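Local coordinates for protein pyrrolysyl-tRNA synthetase (Desulfitobacterium hafniense, PDB 3DSQ) that probably attaches pyrrolysine to its cognate tRNA at the expense of ATP, working as a homodimeric class II aminoacyl-tRNA synthetase, at residues B[19-24]-B[52-57]; B[62-67]-B[278-283]; B[226-231]-B[261-266]; B[265-268]-B[272-275]. One frame throughout, in Å; residues are numbered along the deposited sequence.

Interaction 1: residues B[19-24]-B[52-57]; sequences YQRLKE and QLMSQG
Arg21 and Leu22 on the short helix 16-24 pack against Met54 and Leu53 on the long helix 39-68, a small helix-helix contact near the amino-terminal end of the chain that rests on two side-chain pairs and buries 141 Å² in all. No hydrogen bond spans the two segments; the nearest CA atoms across them are those of Leu22 and Leu53, 7.9 Å apart. These leucines form the apolar half. Leu22 CD2 meets Leu53 CD1 at 4.0 Å, the two side chains crossing at about a right angle, and the same Leu53 methyl also lies 4.0 Å from Leu22 O. Around them the residues Trp14, Leu32, Phe46 and Ile49 press on Leu22, and Ala27 on Leu53. The contact is therefore part of a wider cluster in which helix 16-24 and the short helix 29-32 pack together on the long helix that leads into the class II synthetase core. The second pair is polar against apolar. Arg21 starts out with CG opposite the backbone N (chi1 179°) and bends at chi2 (50°), which brings the guanidinium across to Met54. The methylthio end of Met54 lies at the NH2 edge of the guanidinium, with SD 3.8 Å from Arg21 NH2; the still shorter approach of Met54 CE makes the exact position of that methyl doubtful. The charge is held from other directions: NE forms a salt bridge with Glu50, NH1 a hydrogen bond with Asn286, and Glu24 OE1 lies in the guanidinium plane, a weak bridge of 3.4 Å from Arg21 NH1.

Interaction 2: residues B[62-67]-B[278-283]; sequences EQLRTV and SYLDGV
Leu64, on helix 39-68, meets Leu280 and Asp281 of a short beta hairpin, in which a two-residue type I' turn, Asp281-Gly282, joins strands 279-280 and 283-284. Leu280 and Val283 close the turn with reciprocal backbone N and O bonds; Asp281 and Gly282 take the positive phi values it requires (50° and 82°). Along the helix, Glu62 comes first: its O accepts from Thr66 N and also from Thr66 OG1 at 3.1 Å, the hydroxyl standing above the carbonyl plane. Next, Leu64 directs its CB toward the hairpin and carries the helix side of the contact, with CD1 4.4 Å from Leu280 CD1. Both leucines also touch the second subunit, at its Val90 and Leu142 respectively, so the contact borders the dimer interface. From Leu64 to Val67 the helix widens into a pi-type turn. Arg65 turns elsewhere, to a salt bridge with Glu62 OE2 whose hydrogen bond is weak and bent, and to a cation-pi contact with Trp146 of the second subunit. Asp281 CG, anti to the backbone N (chi1 -167°), carries the carboxylate out to the helix, its side chain and that of Leu64 running past each other in opposite directions; OD1 accepts from Ala72 N, while OD2, in a salt bridge with Lys68, lies 3.8 Å from Leu64 CB.

Interaction 3: residues B[226-231]-B[261-266]; sequences GDLELA and LMIREG
Two methyl groups, Leu230 CD1 and Ile263 CD1, approach to 3.4 Å, tighter than usual van der Waals contact, where strand 228-236 faces helix 257-265. Ile263 provides the whole helix side of the contact, which buries 146 Å². With CG1 placed opposite the carbonyl carbon (chi1 -67°) and the chain then extended, CD1 is driven between the strand residues, reaching Leu228 CB at 4.1 Å and Glu229 O at 4.0 Å besides the Leu230 methyl. The other branch, CG2, sits 4.1 Å from Leu228 CD1, the two side chains running past each other in opposite directions. With alanine at Ile263, both CD1 and CG2 would be gone, and Leu228 and Leu230 would probably lose their partner from the helix, opening a gap there. The strand and helix segments cross at 124° with their axes 9.9 Å apart, the helix lying against the large, mainly antiparallel sheet of the class II core. This helix, with strand 250-256 before it, has the sequence of class II motif 3. The strand itself is irregular here: a classic beta bulge sets two residues, Leu230 and Ala231, opposite the single Val223 of strand 219-225. On the helix, Leu261 CD2 lies over one face of the Arg264 guanidinium, offset toward its rim. Arg264 NH1 bridges to Glu265 OE1 at 3.2 Å, and its NE is bonded to Ala202 O.

Interaction 4: residues B[265-268]-B[272-275]; sequences EGTQ and SMAR
Met273 CE is the atom on which this contact converges, lying 3.4 Å from Thr267 OG1 and 3.8 Å from Thr267 CG2. The same methyl reaches the aliphatic root of Glu265, 3.9 Å from CB, so the carboxylate chain turns away while its first carbons do the packing. A bend at chi3 (-87°) sets CE at an angle to the rest of the Met273 chain, which crosses Thr267 obliquely and Glu265 at about a right angle. Thr267 presents both branches, since its OG1 takes the position between the backbone N and the carbonyl carbon (chi1 49°); its CG2 is 4.2 Å from Ser272 OG. Replacing Thr267 by glycine would probably take both branches away from the Met273 methyl, leaving a gap on that side. From the end of the motif 3 helix 257-265 of the class II core the chain runs as a loop to the hairpin 279-284, and both segments lie along it, Glu265 at the helix end. Gly266, the first residue past the helix, has positive phi (65°) and turns the chain, and a probable hydrogen bond from Thr267 N to Met262 O sets the start of the loop. Farther out, Gln268 N is bonded to Asn26 OD1 and Gln268 O to the side chain of Gln167, a ligand of the sodium ion. On the other segment, Ser272 OG makes a weak hydrogen bond to Gly282 O, and Arg275 NH1 bonds Thr94 O of the second subunit.

Interaction 1 comes first along the chain. Its centre lies 14 Å from that of interaction 2 on the same helix 39-68, and Gly57 O packs on Val283 CG1 at 3.5 Å; it also touches interaction 4, through Lys23 and Gln268. Interaction 2 joins segments 211 residues apart, and interactions 3 and 4 fall within the span it brackets. Those two have centres 11 Å apart and share Glu265 and Gly266, the helix of interaction 3 running directly into the loop of interaction 4. That loop meets the hairpin of interaction 2, where Met273 CG is 3.6 Å from Gly282 N. Contacts thus run from the large, mainly antiparallel sheet of the class II core to the long helix, beside the dimer partner.

Interaction 1: residues B[19-24]-B[52-57]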
loop_
_atom_site.group_PDB
_atom_site.type_symbol
_atom_site.label_atom_id
_atom_site.label_comp_id
_atom_site.label_asym_id
_atom_site.label_seq_id
_atom_site.Cartn_x
_atom_site.Cartn_y
_atom_site.Cartn_z
ATOM N N TYR B 19 15.417 -28.110 4.808
ATOM C CA TYR B 19 14.472 -27.612 5.794
ATOM C C TYR B 19 13.869 -26.278 5.328
ATOM O O TYR B 19 12.649 -26.080 5.382
ATOM C CB TYR B 19 15.191 -27.432 7.126
ATOM C CG TYR B 19 14.315 -26.992 8.273
ATOM C CD1 TYR B 19 13.602 -27.923 9.037
ATOM C CD2 TYR B 19 14.204 -25.640 8.606
ATOM C CE1 TYR B 19 12.801 -27.514 10.112
ATOM C CE2 TYR B 19 13.407 -25.221 9.674
ATOM C CZ TYR B 19 12.714 -26.161 10.421
ATOM O OH TYR B 19 11.954 -25.741 11.491
ATOM N N GLN B 20 14.722 -25.367 4.865
ATOM C CA GLN B 20 14.262 -24.065 4.397
ATOM C C GLN B 20 13.337 -24.191 3.186
ATOM O O GLN B 20 12.355 -23.465 3.067
ATOM C CB GLN B 20 15.446 -23.167 4.013
ATOM C CG GLN B 20 15.002 -21.787 3.539
ATOM C CD GLN B 20 16.138 -20.928 2.989
ATOM O OE1 GLN B 20 16.721 -21.230 1.941
ATOM N NE2 GLN B 20 16.449 -19.848 3.696
ATOM N N ARG B 21 13.683 -25.093 2.278
ATOM C CA ARG B 21 12.894 -25.327 1.079
ATOM C C ARG B 21 11.492 -25.834 1.460
ATOM O O ARG B 21 10.480 -25.334 0.973
ATOM C CB ARG B 21 13.622 -26.343 0.184
ATOM C CG ARG B 21 12.896 -26.717 -1.108
ATOM C CD ARG B 21 12.437 -25.497 -1.883
ATOM N NE ARG B 21 11.957 -25.841 -3.219
ATOM C CZ ARG B 21 11.429 -24.971 -4.075
ATOM N NH1 ARG B 21 11.305 -23.693 -3.740
ATOM N NH2 ARG B 21 11.038 -25.378 -5.272
ATOM N N LEU B 22 11.445 -26.814 2.349
ATOM C CA LEU B 22 10.180 -27.370 2.796
ATOM C C LEU B 22 9.344 -26.302 3.488
ATOM O O LEU B 22 8.110 -26.318 3.411
ATOM C CB LEU B 22 10.429 -28.552 3.739
ATOM C CG LEU B 22 11.138 -29.748 3.084
ATOM C CD1 LEU B 22 11.340 -30.842 4.116
ATOM C CD2 LEU B 22 10.320 -30.279 1.897
ATOM N N LYS B 23 10.014 -25.364 4.157
ATOM C CA LYS B 23 9.299 -24.294 4.844
ATOM C C LYS B 23 8.694 -23.320 3.844
ATOM O O LYS B 23 7.556 -22.894 4.006
ATOM C CB LYS B 23 10.222 -23.538 5.808
ATOM C CG LYS B 23 9.855 -23.710 7.272
ATOM C CD LYS B 23 10.401 -22.572 8.137
ATOM C CE LYS B 23 9.993 -22.748 9.596
ATOM N NZ LYS B 23 10.430 -21.597 10.449
ATOM N N GLU B 24 9.454 -22.969 2.810
ATOM C CA GLU B 24 8.965 -22.051 1.782
ATOM C C GLU B 24 7.749 -22.648 1.080
ATOM O O GLU B 24 6.885 -21.917 0.575
ATOM C CB GLU B 24 10.011 -21.810 0.702
ATOM C CG GLU B 24 11.384 -21.388 1.170
ATOM C CD GLU B 24 12.299 -21.128 -0.009
ATOM O OE1 GLU B 24 12.267 -21.923 -0.974
ATOM O OE2 GLU B 24 13.050 -20.137 0.030
ATOM N N GLN B 52 5.405 -33.067 -4.029
ATOM C CA GLN B 52 4.004 -32.947 -3.649
ATOM C C GLN B 52 3.670 -31.515 -3.232
ATOM O O GLN B 52 2.581 -31.014 -3.523
ATOM C CB GLN B 52 3.692 -33.899 -2.491
ATOM C CG GLN B 52 2.294 -33.726 -1.883
ATOM C CD GLN B 52 1.174 -34.083 -2.852
ATOM O OE1 GLN B 52 1.106 -35.207 -3.351
ATOM N NE2 GLN B 52 0.288 -33.125 -3.121
ATOM N N LEU B 53 4.597 -30.853 -2.542
ATOM C CA LEU B 53 4.341 -29.480 -2.111
ATOM C C LEU B 53 4.318 -28.541 -3.309
ATOM O O LEU B 53 3.501 -27.622 -3.376
ATOM C CB LEU B 53 5.395 -29.017 -1.093
ATOM C CG LEU B 53 5.414 -29.803 0.224
ATOM C CD1 LEU B 53 6.513 -29.267 1.151
ATOM C CD2 LEU B 53 4.048 -29.705 0.886
ATOM N N MET B 54 5.207 -28.771 -4.264
ATOM C CA MET B 54 5.231 -27.914 -5.440
ATOM C C MET B 54 3.920 -28.076 -6.199
ATOM O O MET B 54 3.344 -27.097 -6.685
ATOM C CB MET B 54 6.428 -28.256 -6.326
ATOM C CG MET B 54 7.761 -27.881 -5.670
ATOM S SD MET B 54 9.209 -28.394 -6.604
ATOM C CE MET B 54 9.614 -26.955 -7.423
ATOM N N SER B 55 3.440 -29.314 -6.268
ATOM C CA SER B 55 2.189 -29.615 -6.954
ATOM C C SER B 55 1.053 -28.856 -6.283
ATOM O O SER B 55 0.265 -28.192 -6.948
ATOM C CB SER B 55 1.912 -31.125 -6.910
ATOM O OG SER B 55 0.660 -31.424 -7.505
ATOM N N GLN B 56 0.967 -28.958 -4.963
ATOM C CA GLN B 56 -0.071 -28.255 -4.218
ATOM C C GLN B 56 0.015 -26.749 -4.462
ATOM O O GLN B 56 -1.002 -26.082 -4.643
ATOM C CB GLN B 56 0.059 -28.556 -2.725
ATOM C CG GLN B 56 -0.476 -29.925 -2.337
ATOM C CD GLN B 56 -0.103 -30.326 -0.924
ATOM O OE1 GLN B 56 -0.063 -29.495 -0.014
ATOM N NE2 GLN B 56 0.162 -31.616 -0.729
ATOM N N GLY B 57 1.236 -26.219 -4.479
ATOM C CA GLY B 57 1.415 -24.795 -4.715
ATOM C C GLY B 57 0.914 -24.344 -6.076
ATOM O O GLY B 57 0.317 -23.277 -6.200
#

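Interaction 2: residues B[62-67]-B[278-283]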
loop_
_atom_site.group_PDB
_atom_site.type_symbol
_atom_site.label_atom_id
_atom_site.label_comp_id
_atom_site.label_asym_id
_atom_site.label_seq_id
_atom_site.Cartn_x
_atom_site.Cartn_y
_atom_site.Cartn_z
ATOM N N GLU B 62 -3.508 -21.668 -9.432
ATOM C CA GLU B 62 -4.527 -21.752 -10.471
ATOM C C GLU B 62 -5.779 -21.039 -9.998
ATOM O O GLU B 62 -6.435 -20.321 -10.750
ATOM C CB GLU B 62 -4.848 -23.214 -10.784
ATOM C CG GLU B 62 -3.829 -23.866 -11.678
ATOM C CD GLU B 62 -3.686 -23.128 -12.991
ATOM O OE1 GLU B 62 -4.699 -23.003 -13.720
ATOM O OE2 GLU B 62 -2.564 -22.669 -13.297
ATOM N N GLN B 63 -6.096 -21.257 -8.734
ATOM C CA GLN B 63 -7.240 -20.649 -8.090
ATOM C C GLN B 63 -7.107 -19.122 -8.197
ATOM O O GLN B 63 -8.080 -18.403 -8.457
ATOM C CB GLN B 63 -7.246 -21.101 -6.630
ATOM C CG GLN B 63 -8.321 -20.514 -5.746
ATOM C CD GLN B 63 -8.136 -20.937 -4.301
ATOM O OE1 GLN B 63 -8.308 -22.110 -3.954
ATOM N NE2 GLN B 63 -7.766 -19.986 -3.450
ATOM N N LEU B 64 -5.884 -18.642 -8.007
ATOM C CA LEU B 64 -5.591 -17.219 -8.071
ATOM C C LEU B 64 -5.775 -16.655 -9.479
ATOM O O LEU B 64 -6.350 -15.584 -9.649
ATOM C CB LEU B 64 -4.155 -16.980 -7.567
ATOM C CG LEU B 64 -3.452 -15.625 -7.690
ATOM C CD1 LEU B 64 -2.990 -15.448 -9.103
ATOM C CD2 LEU B 64 -4.365 -14.492 -7.266
ATOM N N ARG B 65 -5.310 -17.377 -10.492
ATOM C CA ARG B 65 -5.429 -16.898 -11.866
ATOM C C ARG B 65 -6.814 -16.969 -12.513
ATOM O O ARG B 65 -7.141 -16.137 -13.359
ATOM C CB ARG B 65 -4.426 -17.624 -12.761
ATOM C CG ARG B 65 -4.303 -19.095 -12.459
ATOM C CD ARG B 65 -3.503 -19.830 -13.524
ATOM N NE ARG B 65 -4.299 -20.074 -14.724
ATOM C CZ ARG B 65 -3.940 -20.890 -15.711
ATOM N NH1 ARG B 65 -2.790 -21.551 -15.651
ATOM N NH2 ARG B 65 -4.736 -21.048 -16.760
ATOM N N THR B 66 -7.631 -17.943 -12.133
ATOM C CA THR B 66 -8.949 -18.057 -12.748
ATOM C C THR B 66 -10.099 -17.686 -11.826
ATOM O O THR B 66 -11.206 -17.427 -12.288
ATOM C CB THR B 66 -9.203 -19.486 -13.268
ATOM O OG1 THR B 66 -9.205 -20.399 -12.167
ATOM C CG2 THR B 66 -8.119 -19.897 -14.252
ATOM N N VAL B 67 -9.841 -17.654 -10.525
ATOM C CA VAL B 67 -10.892 -17.329 -9.574
ATOM C C VAL B 67 -10.736 -16.002 -8.832
ATOM O O VAL B 67 -11.435 -15.036 -9.132
ATOM C CB VAL B 67 -11.043 -18.445 -8.526
ATOM C CG1 VAL B 67 -12.225 -18.150 -7.618
ATOM C CG2 VAL B 67 -11.212 -19.781 -9.220
ATOM N N SER B 278 9.274 -13.172 -4.445
ATOM C CA SER B 278 9.574 -14.610 -4.347
ATOM C C SER B 278 8.344 -15.491 -4.100
ATOM O O SER B 278 8.347 -16.684 -4.407
ATOM C CB SER B 278 10.586 -14.859 -3.226
ATOM O OG SER B 278 11.851 -14.327 -3.576
ATOM N N TYR B 279 7.306 -14.907 -3.516
ATOM C CA TYR B 279 6.083 -15.655 -3.251
ATOM C C TYR B 279 4.931 -14.902 -3.879
ATOM O O TYR B 279 5.085 -13.756 -4.296
ATOM C CB TYR B 279 5.794 -15.764 -1.751
ATOM C CG TYR B 279 6.811 -16.498 -0.911
ATOM C CD1 TYR B 279 8.002 -15.879 -0.518
ATOM C CD2 TYR B 279 6.541 -17.779 -0.430
ATOM C CE1 TYR B 279 8.889 -16.511 0.341
ATOM C CE2 TYR B 279 7.414 -18.422 0.435
ATOM C CZ TYR B 279 8.589 -17.777 0.824
ATOM O OH TYR B 279 9.413 -18.370 1.745
ATOM N N LEU B 280 3.773 -15.554 -3.937
ATOM C CA LEU B 280 2.574 -14.936 -4.476
ATOM C C LEU B 280 1.411 -15.702 -3.873
ATOM O O LEU B 280 1.327 -16.916 -4.027
ATOM C CB LEU B 280 2.521 -15.058 -6.000
ATOM C CG LEU B 280 1.717 -14.040 -6.826
ATOM C CD1 LEU B 280 1.182 -14.744 -8.061
ATOM C CD2 LEU B 280 0.576 -13.430 -6.038
ATOM N N ASP B 281 0.542 -14.992 -3.163
ATOM C CA ASP B 281 -0.639 -15.594 -2.545
ATOM C C ASP B 281 -0.287 -16.850 -1.732
ATOM O O ASP B 281 -0.981 -17.871 -1.792
ATOM C CB ASP B 281 -1.666 -15.902 -3.642
ATOM C CG ASP B 281 -3.057 -16.238 -3.091
ATOM O OD1 ASP B 281 -3.419 -15.785 -1.988
ATOM O OD2 ASP B 281 -3.799 -16.951 -3.787
ATOM N N GLY B 282 0.802 -16.752 -0.971
ATOM C CA GLY B 282 1.253 -17.846 -0.130
ATOM C C GLY B 282 2.071 -18.928 -0.814
ATOM O O GLY B 282 2.493 -19.865 -0.156
ATOM N N VAL B 283 2.308 -18.809 -2.117
ATOM C CA VAL B 283 3.061 -19.832 -2.846
ATOM C C VAL B 283 4.448 -19.374 -3.325
ATOM O O VAL B 283 4.565 -18.345 -3.972
ATOM C CB VAL B 283 2.260 -20.317 -4.085
ATOM C CG1 VAL B 283 2.986 -21.460 -4.763
ATOM C CG2 VAL B 283 0.850 -20.745 -3.666
#

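Interaction 3: residues B[226-231]-B[261-266]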
loop_
_atom_site.group_PDB
_atom_site.type_symbol
_atom_site.label_atom_id
_atom_site.label_comp_id
_atom_site.label_asym_id
_atom_site.label_seq_id
_atom_site.Cartn_x
_atom_site.Cartn_y
_atom_site.Cartn_z
ATOM N N GLY B 226 -4.031 -18.681 21.442
ATOM C CA GLY B 226 -3.038 -19.491 22.122
ATOM C C GLY B 226 -1.886 -18.574 22.496
ATOM O O GLY B 226 -2.110 -17.489 23.030
ATOM N N ASP B 227 -0.658 -18.996 22.207
ATOM C CA ASP B 227 0.527 -18.198 22.510
ATOM C C ASP B 227 0.860 -17.327 21.294
ATOM O O ASP B 227 2.005 -16.933 21.083
ATOM C CB ASP B 227 1.705 -19.130 22.838
ATOM C CG ASP B 227 2.942 -18.379 23.327
ATOM O OD1 ASP B 227 3.600 -17.699 22.511
ATOM O OD2 ASP B 227 3.257 -18.472 24.536
ATOM N N LEU B 228 -0.154 -17.019 20.496
ATOM C CA LEU B 228 0.056 -16.219 19.301
ATOM C C LEU B 228 -0.616 -14.853 19.365
ATOM O O LEU B 228 -1.838 -14.761 19.472
ATOM C CB LEU B 228 -0.458 -16.980 18.078
ATOM C CG LEU B 228 0.173 -18.349 17.810
ATOM C CD1 LEU B 228 -0.536 -19.028 16.646
ATOM C CD2 LEU B 228 1.654 -18.178 17.512
ATOM N N GLU B 229 0.186 -13.796 19.291
ATOM C CA GLU B 229 -0.354 -12.440 19.320
ATOM C C GLU B 229 -0.882 -12.058 17.948
ATOM O O GLU B 229 -0.172 -12.167 16.947
ATOM C CB GLU B 229 0.711 -11.422 19.728
ATOM C CG GLU B 229 0.178 -9.990 19.742
ATOM C CD GLU B 229 1.242 -8.963 20.071
ATOM O OE1 GLU B 229 2.264 -8.911 19.354
ATOM O OE2 GLU B 229 1.055 -8.204 21.046
ATOM N N LEU B 230 -2.128 -11.602 17.910
ATOM C CA LEU B 230 -2.751 -11.195 16.660
ATOM C C LEU B 230 -2.913 -9.680 16.573
ATOM O O LEU B 230 -3.081 -9.130 15.484
ATOM C CB LEU B 230 -4.118 -11.871 16.516
ATOM C CG LEU B 230 -4.112 -13.300 15.953
ATOM C CD1 LEU B 230 -3.030 -14.141 16.621
ATOM C CD2 LEU B 230 -5.487 -13.918 16.155
ATOM N N ALA B 231 -2.857 -9.008 17.719
ATOM C CA ALA B 231 -3.026 -7.562 17.744
ATOM C C ALA B 231 -2.802 -6.957 19.121
ATOM O O ALA B 231 -2.943 -7.628 20.145
ATOM C CB ALA B 231 -4.421 -7.200 17.249
ATOM N N LEU B 261 -2.612 -13.386 8.519
ATOM C CA LEU B 261 -2.746 -14.367 7.448
ATOM C C LEU B 261 -1.970 -15.644 7.711
ATOM O O LEU B 261 -2.476 -16.745 7.467
ATOM C CB LEU B 261 -2.298 -13.769 6.107
ATOM C CG LEU B 261 -3.293 -12.790 5.485
ATOM C CD1 LEU B 261 -2.688 -12.172 4.258
ATOM C CD2 LEU B 261 -4.603 -13.509 5.146
ATOM N N MET B 262 -0.739 -15.506 8.197
ATOM C CA MET B 262 0.075 -16.679 8.478
ATOM C C MET B 262 -0.598 -17.573 9.525
ATOM O O MET B 262 -0.595 -18.802 9.419
ATOM C CB MET B 262 1.458 -16.260 8.979
ATOM C CG MET B 262 2.246 -17.399 9.615
ATOM S SD MET B 262 3.929 -16.892 10.066
ATOM C CE MET B 262 3.581 -15.834 11.452
ATOM N N ILE B 263 -1.169 -16.932 10.537
ATOM C CA ILE B 263 -1.834 -17.627 11.627
ATOM C C ILE B 263 -3.156 -18.263 11.176
ATOM O O ILE B 263 -3.437 -19.406 11.505
ATOM C CB ILE B 263 -2.044 -16.649 12.805
ATOM C CG1 ILE B 263 -0.669 -16.287 13.387
ATOM C CG2 ILE B 263 -2.955 -17.254 13.854
ATOM C CD1 ILE B 263 -0.677 -15.147 14.391
ATOM N N ARG B 264 -3.951 -17.539 10.403
ATOM C CA ARG B 264 -5.207 -18.084 9.918
ATOM C C ARG B 264 -4.955 -19.251 8.976
ATOM O O ARG B 264 -5.571 -20.305 9.093
ATOM C CB ARG B 264 -5.993 -17.010 9.174
ATOM C CG ARG B 264 -7.242 -17.525 8.493
ATOM C CD ARG B 264 -7.246 -17.131 7.033
ATOM N NE ARG B 264 -7.886 -15.842 6.831
ATOM C CZ ARG B 264 -7.880 -15.166 5.688
ATOM N NH1 ARG B 264 -7.260 -15.647 4.623
ATOM N NH2 ARG B 264 -8.517 -14.011 5.609
ATOM N N GLU B 265 -4.038 -19.055 8.038
ATOM C CA GLU B 265 -3.724 -20.070 7.045
ATOM C C GLU B 265 -2.782 -21.163 7.516
ATOM O O GLU B 265 -2.683 -22.212 6.886
ATOM C CB GLU B 265 -3.160 -19.392 5.795
ATOM C CG GLU B 265 -4.177 -18.480 5.134
ATOM C CD GLU B 265 -5.422 -19.245 4.717
ATOM O OE1 GLU B 265 -6.543 -18.717 4.885
ATOM O OE2 GLU B 265 -5.276 -20.378 4.219
ATOM N N GLY B 266 -2.096 -20.922 8.622
ATOM C CA GLY B 266 -1.173 -21.919 9.126
ATOM C C GLY B 266 0.004 -22.156 8.192
ATOM O O GLY B 266 0.407 -23.294 7.995
#

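Interaction 4: residues B[265-268]-B[272-275]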
loop_
_atom_site.group_PDB
_atom_site.type_symbol
_atom_site.label_atom_id
_atom_site.label_comp_id
_atom_site.label_asym_id
_atom_site.label_seq_id
_atom_site.Cartn_x
_atom_site.Cartn_y
_atom_site.Cartn_z
ATOM N N GLU B 265 -4.038 -19.055 8.038
ATOM C CA GLU B 265 -3.724 -20.070 7.045
ATOM C C GLU B 265 -2.782 -21.163 7.516
ATOM O O GLU B 265 -2.683 -22.212 6.886
ATOM C CB GLU B 265 -3.160 -19.392 5.795
ATOM C CG GLU B 265 -4.177 -18.480 5.134
ATOM C CD GLU B 265 -5.422 -19.245 4.717
ATOM O OE1 GLU B 265 -6.543 -18.717 4.885
ATOM O OE2 GLU B 265 -5.276 -20.378 4.219
ATOM N N GLY B 266 -2.096 -20.922 8.622
ATOM C CA GLY B 266 -1.173 -21.919 9.126
ATOM C C GLY B 266 0.004 -22.156 8.192
ATOM O O GLY B 266 0.407 -23.294 7.995
ATOM N N THR B 267 0.554 -21.092 7.613
ATOM C CA THR B 267 1.694 -21.231 6.718
ATOM C C THR B 267 2.989 -21.147 7.523
ATOM O O THR B 267 2.962 -20.803 8.696
ATOM C CB THR B 267 1.678 -20.159 5.618
ATOM O OG1 THR B 267 1.475 -18.870 6.203
ATOM C CG2 THR B 267 0.563 -20.448 4.613
ATOM N N GLN B 268 4.122 -21.453 6.898
ATOM C CA GLN B 268 5.401 -21.449 7.613
ATOM C C GLN B 268 6.157 -20.127 7.676
ATOM O O GLN B 268 6.621 -19.732 8.743
ATOM C CB GLN B 268 6.324 -22.524 7.040
ATOM C CG GLN B 268 5.920 -23.942 7.386
ATOM C CD GLN B 268 6.014 -24.221 8.872
ATOM O OE1 GLN B 268 6.906 -23.717 9.560
ATOM N NE2 GLN B 268 5.106 -25.044 9.373
ATOM N N SER B 272 5.490 -15.564 3.056
ATOM C CA SER B 272 4.602 -16.196 2.086
ATOM C C SER B 272 3.455 -15.315 1.555
ATOM O O SER B 272 3.065 -15.425 0.395
ATOM C CB SER B 272 4.058 -17.499 2.680
ATOM O OG SER B 272 2.691 -17.658 2.383
ATOM N N MET B 273 2.925 -14.424 2.375
ATOM C CA MET B 273 1.830 -13.585 1.896
ATOM C C MET B 273 2.092 -12.083 1.978
ATOM O O MET B 273 1.190 -11.268 1.808
ATOM C CB MET B 273 0.532 -13.964 2.627
ATOM C CG MET B 273 0.009 -15.325 2.194
ATOM S SD MET B 273 -1.412 -15.985 3.116
ATOM C CE MET B 273 -0.578 -16.785 4.416
ATOM N N ALA B 274 3.349 -11.716 2.193
ATOM C CA ALA B 274 3.716 -10.312 2.281
ATOM C C ALA B 274 4.062 -9.781 0.897
ATOM O O ALA B 274 4.033 -10.521 -0.086
ATOM C CB ALA B 274 4.918 -10.160 3.219
ATOM N N ARG B 275 4.376 -8.497 0.813
ATOM C CA ARG B 275 4.782 -7.906 -0.468
ATOM C C ARG B 275 6.004 -8.719 -0.853
ATOM O O ARG B 275 6.926 -8.874 -0.064
ATOM C CB ARG B 275 5.158 -6.447 -0.283
ATOM C CG ARG B 275 4.001 -5.581 0.094
ATOM C CD ARG B 275 4.421 -4.146 0.394
ATOM N NE ARG B 275 3.233 -3.301 0.424
ATOM C CZ ARG B 275 2.659 -2.765 -0.649
ATOM N NH1 ARG B 275 3.170 -2.963 -1.864
ATOM N NH2 ARG B 275 1.538 -2.068 -0.512
#